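Local structure of NAD(P)H dehydrogenase (quinone) (Mycobacterium tuberculosis, 1XDI) at residues S161-I169 with A247-V256. The protein is an FAD-containing flavoprotein that uses NADH or NADPH to reduce quinones such as menadione to quinols, and may help the bacterium resist reactive oxygen intermediates. Sequence-based numbering, arbitrary orientation.
Sequences SAQPDGERI and ASVTRTGAGV
Glu167 and Arg251 make a salt bridge at one end of this contact, OE1 of Glu167 lying 2.6 Å from NH2 of Arg251 at the edge of the guanidinium, with the two planes 79° apart. Asp165 adds a second, by charge only: its OD2 sits 3.1 Å from Arg251 NE but well out of the guanidinium plane. The other oxygen, OD1, accepts from the amide of Arg168, three residues on, as in an Asx motif, and also from that of Ile169, two bonds that help hold the carboxylate. With CG anti to the carbonyl carbon (chi1 -64°), Arg168 runs out extended across Arg251, whose NH2 lies over one guanidinium face, 3.3 Å from Arg168 NE; Ala254 O lies over the opposite face. The two carboxylates probably offset this like-charge pairing. Thr252 O lies 2.7 Å from Arg168 NH1. At the far end, Val249 N donates to Ser161 O (2.8 Å, 165°), and Ser161 OG to Ala247 O from above the carbonyl plane. Between, Ala162 CB packs on Val249, and Ile169 CD1 reaches Val256 CG2 at 3.6 Å. Loop 161-169 thus packs on edge strand and turn of beta hairpin 246-260 and leads into parallel-sheet strand 169-171; Val249 and Val256, from the antiparallel sheet, touch neighbouring strand 270-273.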
loop_
_atom_site.group_PDB
_atom_site.type_symbol
_atom_site.label_atom_id
_atom_site.label_comp_id
_atom_site.label_asym_id
_atom_site.label_seq_id
_atom_site.Cartn_x
_atom_site.Cartn_y
_atom_site.Cartn_z
ATOM N N SER A 161 17.733 -37.529 -36.328
ATOM C CA SER A 161 17.577 -37.619 -37.760
ATOM C C SER A 161 17.806 -36.281 -38.476
ATOM O O SER A 161 17.432 -36.096 -39.638
ATOM C CB SER A 161 16.195 -38.190 -38.088
ATOM O OG SER A 161 15.149 -37.504 -37.455
ATOM N N ALA A 162 18.421 -35.335 -37.777
ATOM C CA ALA A 162 18.695 -34.013 -38.334
ATOM C C ALA A 162 19.715 -33.409 -37.419
ATOM O O ALA A 162 19.477 -32.414 -36.734
ATOM C CB ALA A 162 17.446 -33.153 -38.381
ATOM N N GLN A 163 20.860 -34.069 -37.387
ATOM C CA GLN A 163 21.966 -33.621 -36.577
ATOM C C GLN A 163 22.571 -32.378 -37.204
ATOM O O GLN A 163 22.886 -32.372 -38.386
ATOM C CB GLN A 163 22.986 -34.755 -36.489
ATOM C CG GLN A 163 22.423 -35.962 -35.738
ATOM C CD GLN A 163 23.135 -36.226 -34.405
ATOM O OE1 GLN A 163 23.584 -35.289 -33.697
ATOM N NE2 GLN A 163 23.227 -37.506 -34.041
ATOM N N PRO A 164 22.715 -31.299 -36.418
ATOM C CA PRO A 164 23.284 -30.004 -36.823
ATOM C C PRO A 164 24.638 -30.274 -37.389
ATOM O O PRO A 164 25.304 -31.217 -36.984
ATOM C CB PRO A 164 23.418 -29.253 -35.527
ATOM C CG PRO A 164 22.294 -29.763 -34.761
ATOM C CD PRO A 164 22.262 -31.238 -35.031
ATOM N N ASP A 165 25.081 -29.460 -38.322
ATOM C CA ASP A 165 26.386 -29.757 -38.868
ATOM C C ASP A 165 27.222 -28.538 -38.993
ATOM O O ASP A 165 28.312 -28.591 -39.530
ATOM C CB ASP A 165 26.235 -30.434 -40.235
ATOM C CG ASP A 165 25.654 -29.514 -41.311
ATOM O OD1 ASP A 165 25.273 -28.343 -41.029
ATOM O OD2 ASP A 165 25.577 -29.984 -42.459
ATOM N N GLY A 166 26.711 -27.424 -38.508
ATOM C CA GLY A 166 27.459 -26.205 -38.622
ATOM C C GLY A 166 27.333 -25.535 -39.971
ATOM O O GLY A 166 27.398 -24.324 -40.046
ATOM N N GLU A 167 27.139 -26.266 -41.057
ATOM C CA GLU A 167 27.092 -25.577 -42.340
ATOM C C GLU A 167 25.709 -25.321 -42.901
ATOM O O GLU A 167 25.374 -24.193 -43.257
ATOM C CB GLU A 167 27.865 -26.353 -43.418
ATOM C CG GLU A 167 29.309 -26.791 -43.126
ATOM C CD GLU A 167 29.778 -27.874 -44.122
ATOM O OE1 GLU A 167 29.523 -27.645 -45.346
ATOM O OE2 GLU A 167 30.376 -28.918 -43.681
ATOM N N ARG A 168 24.926 -26.396 -42.988
ATOM C CA ARG A 168 23.593 -26.385 -43.572
ATOM C C ARG A 168 22.466 -26.759 -42.613
ATOM O O ARG A 168 21.346 -26.239 -42.746
ATOM C CB ARG A 168 23.590 -27.330 -44.770
ATOM C CG ARG A 168 24.500 -26.909 -45.899
ATOM C CD ARG A 168 24.315 -27.866 -47.050
ATOM N NE ARG A 168 25.345 -27.709 -48.065
ATOM C CZ ARG A 168 25.684 -28.649 -48.944
ATOM N NH1 ARG A 168 25.084 -29.848 -48.964
ATOM N NH2 ARG A 168 26.655 -28.374 -49.805
ATOM N N ILE A 169 22.761 -27.678 -41.685
ATOM C CA ILE A 169 21.814 -28.110 -40.651
ATOM C C ILE A 169 22.309 -27.244 -39.481
ATOM O O ILE A 169 23.429 -27.483 -38.982
ATOM C CB ILE A 169 21.979 -29.621 -40.264
ATOM C CG1 ILE A 169 21.956 -30.529 -41.482
ATOM C CG2 ILE A 169 20.839 -30.017 -39.352
ATOM C CD1 ILE A 169 20.719 -30.411 -42.199
ATOM N N ALA A 247 10.320 -35.214 -39.937
ATOM C CA ALA A 247 10.689 -36.614 -39.786
ATOM C C ALA A 247 12.219 -36.745 -39.861
ATOM O O ALA A 247 12.809 -37.645 -39.273
ATOM C CB ALA A 247 10.036 -37.400 -40.885
ATOM N N SER A 248 12.871 -35.827 -40.582
ATOM C CA SER A 248 14.336 -35.821 -40.695
ATOM C C SER A 248 14.832 -34.619 -41.497
ATOM O O SER A 248 14.042 -33.969 -42.192
ATOM C CB SER A 248 14.796 -37.064 -41.423
ATOM O OG SER A 248 14.964 -36.758 -42.798
ATOM N N VAL A 249 16.132 -34.326 -41.430
ATOM C CA VAL A 249 16.699 -33.239 -42.237
ATOM C C VAL A 249 18.006 -33.732 -42.839
ATOM O O VAL A 249 19.031 -33.834 -42.160
ATOM C CB VAL A 249 16.989 -31.948 -41.436
ATOM C CG1 VAL A 249 17.774 -31.024 -42.279
ATOM C CG2 VAL A 249 15.726 -31.270 -41.037
ATOM N N THR A 250 17.946 -34.043 -44.129
ATOM C CA THR A 250 19.070 -34.571 -44.912
ATOM C C THR A 250 19.791 -33.465 -45.633
ATOM O O THR A 250 19.230 -32.405 -45.901
ATOM C CB THR A 250 18.570 -35.495 -46.020
ATOM O OG1 THR A 250 17.645 -36.434 -45.474
ATOM C CG2 THR A 250 19.715 -36.220 -46.677
ATOM N N ARG A 251 21.023 -33.756 -46.009
ATOM C CA ARG A 251 21.823 -32.806 -46.756
ATOM C C ARG A 251 21.846 -33.137 -48.244
ATOM O O ARG A 251 22.253 -34.208 -48.651
ATOM C CB ARG A 251 23.222 -32.798 -46.212
ATOM C CG ARG A 251 23.796 -31.450 -46.248
ATOM C CD ARG A 251 24.872 -31.342 -45.232
ATOM N NE ARG A 251 25.711 -30.188 -45.512
ATOM C CZ ARG A 251 26.960 -30.272 -45.934
ATOM N NH1 ARG A 251 27.530 -31.460 -46.127
ATOM N NH2 ARG A 251 27.636 -29.162 -46.150
ATOM N N THR A 252 21.383 -32.217 -49.067
ATOM C CA THR A 252 21.364 -32.488 -50.492
ATOM C C THR A 252 22.549 -31.863 -51.160
ATOM O O THR A 252 23.491 -31.407 -50.516
ATOM C CB THR A 252 20.113 -31.922 -51.167
ATOM O OG1 THR A 252 20.267 -30.511 -51.382
ATOM C CG2 THR A 252 18.936 -32.151 -50.305
ATOM N N GLY A 253 22.470 -31.839 -52.474
ATOM C CA GLY A 253 23.521 -31.271 -53.274
ATOM C C GLY A 253 24.095 -30.034 -52.644
ATOM O O GLY A 253 25.087 -30.096 -51.921
ATOM N N ALA A 254 23.468 -28.897 -52.893
ATOM C CA ALA A 254 24.008 -27.682 -52.324
ATOM C C ALA A 254 23.115 -27.151 -51.218
ATOM O O ALA A 254 23.481 -26.225 -50.494
ATOM C CB ALA A 254 24.173 -26.659 -53.410
ATOM N N GLY A 255 21.941 -27.749 -51.072
ATOM C CA GLY A 255 21.047 -27.276 -50.036
ATOM C C GLY A 255 20.783 -28.255 -48.919
ATOM O O GLY A 255 21.685 -28.901 -48.367
ATOM N N VAL A 256 19.502 -28.388 -48.626
ATOM C CA VAL A 256 19.048 -29.240 -47.556
ATOM C C VAL A 256 17.642 -29.801 -47.887
ATOM O O VAL A 256 16.778 -29.080 -48.428
ATOM C CB VAL A 256 19.064 -28.374 -46.280
ATOM C CG1 VAL A 256 17.748 -28.393 -45.594
ATOM C CG2 VAL A 256 20.188 -28.812 -45.413
#